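Local coordinates for ESAT-6-like protein EsxO (Mycobacterium tuberculosis, PDB 3OGI) that is a secreted ESAT-6-like protein of the WXG100 family that pairs with another protein chain and is probably exported by a type VII secretion system, at residues 26-31 / 55-60. Residues are numbered along the deposited sequence; the frame is centred on the assembly and turned at random.
Sequences AEHQAI and TQLGRN
Leu57 and Ile31 make the buried part of this interface, an example of how a pair of helices can be closed mainly by branched side chains on one flank and left looser on the other. The methyl CD2 of Leu57 lies 3.5 Å from CG2 of Ile31, the two aliphatic groups meeting at a slant, and both residues are buried. Leu57 sends CG anti to its own nitrogen (chi1 -165°), which directs the isobutyl group toward helix 14-37. The same CD2 also comes to the edge of the His28 imidazole, near the ring plane and 4.2 Å from CD2 of that ring, the two side chains running alongside each other with opposite sense.

The two segments belong to the antiparallel helical hairpin characteristic of WXG100 proteins: segments 26-31 and 55-60, of helices 14-37 and 51-66, have axes at 175° and 11.1 Å apart at closest approach. In the assembly a second protein chain also packs on Ile31 and Asn60, so the buried flank of the hairpin continues into the chain-to-chain interface. Within helix 51-66, one turn after Gln56, ND2 of Asn60 folds back to O of Gln56 at 2.8 Å, a bent bond (132°) reaching the carbonyl from above its plane, while OD1 of Asn60 hydrogen-bonds to the neighbouring chain.

On the other, partly exposed flank contact is sparser. NE2 of His28 stops 4.0 Å from CA of Gly58, which approaches the ring obliquely and where the partner helix presents bare backbone. Glu25 is hydrogen-bonded to ND1 of His28 and Phe61 stacks on the ring, which together probably limit the rotation of the imidazole.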
# COMPACT_ATOMS: atom_id res chain seq x y z
N ALA A 26 0.47 3.92 -11.23
CA ALA A 26 0.45 5.32 -10.81
C ALA A 26 0.36 5.35 -9.28
O ALA A 26 1.04 6.13 -8.61
CB ALA A 26 -0.71 6.10 -11.44
N GLU A 27 -0.47 4.48 -8.73
CA GLU A 27 -0.62 4.45 -7.29
C GLU A 27 0.69 4.04 -6.58
O GLU A 27 1.06 4.60 -5.56
CB GLU A 27 -1.78 3.54 -6.87
CG GLU A 27 -1.83 3.36 -5.35
CD GLU A 27 -1.94 4.67 -4.59
OE1 GLU A 27 -2.10 5.74 -5.22
OE2 GLU A 27 -1.85 4.65 -3.34
N HIS A 28 1.37 3.06 -7.14
CA HIS A 28 2.68 2.63 -6.67
C HIS A 28 3.66 3.81 -6.68
O HIS A 28 4.41 4.03 -5.73
CB HIS A 28 3.17 1.52 -7.59
CG HIS A 28 4.60 1.14 -7.39
ND1 HIS A 28 5.38 0.65 -8.41
CD2 HIS A 28 5.39 1.15 -6.28
CE1 HIS A 28 6.60 0.40 -7.95
NE2 HIS A 28 6.62 0.69 -6.67
N GLN A 29 3.64 4.57 -7.76
CA GLN A 29 4.53 5.71 -7.86
C GLN A 29 4.13 6.77 -6.84
O GLN A 29 4.98 7.39 -6.22
CB GLN A 29 4.53 6.27 -9.28
CG GLN A 29 5.13 5.31 -10.28
CD GLN A 29 4.71 5.60 -11.73
OE1 GLN A 29 3.93 6.53 -12.01
NE2 GLN A 29 5.23 4.79 -12.65
N ALA A 30 2.83 6.94 -6.65
CA ALA A 30 2.34 7.85 -5.62
C ALA A 30 2.88 7.43 -4.24
O ALA A 30 3.34 8.25 -3.45
CB ALA A 30 0.81 7.89 -5.62
N ILE A 31 2.84 6.13 -3.97
CA ILE A 31 3.36 5.63 -2.70
C ILE A 31 4.86 5.91 -2.53
O ILE A 31 5.29 6.39 -1.49
CB ILE A 31 3.04 4.15 -2.50
CG1 ILE A 31 1.53 3.99 -2.24
CG2 ILE A 31 3.88 3.56 -1.35
CD1 ILE A 31 1.01 2.58 -2.44
N THR A 55 12.08 -1.82 -2.25
CA THR A 55 12.34 -2.97 -3.10
C THR A 55 11.21 -4.00 -3.00
O THR A 55 10.73 -4.52 -4.01
CB THR A 55 13.71 -3.64 -2.79
OG1 THR A 55 14.76 -2.85 -3.37
CG2 THR A 55 13.78 -5.05 -3.38
N GLN A 56 10.79 -4.31 -1.78
CA GLN A 56 9.73 -5.30 -1.60
C GLN A 56 8.41 -4.78 -2.14
O GLN A 56 7.67 -5.51 -2.79
CB GLN A 56 9.57 -5.65 -0.12
CG GLN A 56 10.10 -7.01 0.24
CD GLN A 56 9.39 -7.57 1.46
OE1 GLN A 56 8.16 -7.64 1.50
NE2 GLN A 56 10.17 -7.95 2.46
N LEU A 57 8.12 -3.52 -1.86
CA LEU A 57 6.97 -2.86 -2.42
C LEU A 57 7.01 -3.09 -3.93
O LEU A 57 6.06 -3.62 -4.52
CB LEU A 57 7.05 -1.37 -2.11
CG LEU A 57 5.77 -0.61 -2.33
CD1 LEU A 57 4.74 -1.10 -1.35
CD2 LEU A 57 6.01 0.88 -2.16
N GLY A 58 8.12 -2.70 -4.54
CA GLY A 58 8.32 -2.86 -5.97
C GLY A 58 7.99 -4.25 -6.47
O GLY A 58 7.23 -4.40 -7.41
N ARG A 59 8.56 -5.26 -5.82
CA ARG A 59 8.40 -6.65 -6.26
C ARG A 59 6.95 -7.01 -6.43
O ARG A 59 6.56 -7.59 -7.45
CB ARG A 59 9.03 -7.63 -5.26
CG ARG A 59 10.54 -7.61 -5.20
CD ARG A 59 11.07 -8.64 -4.20
NE ARG A 59 12.47 -8.40 -3.84
CZ ARG A 59 13.51 -8.91 -4.49
NH1 ARG A 59 13.31 -9.71 -5.54
NH2 ARG A 59 14.75 -8.64 -4.10
N ASN A 60 6.15 -6.67 -5.42
CA ASN A 60 4.74 -7.05 -5.41
C ASN A 60 3.93 -6.35 -6.49
O ASN A 60 3.13 -6.98 -7.18
CB ASN A 60 4.13 -6.83 -4.04
CG ASN A 60 4.70 -7.77 -3.01
OD1 ASN A 60 4.30 -8.93 -2.93
ND2 ASN A 60 5.64 -7.28 -2.22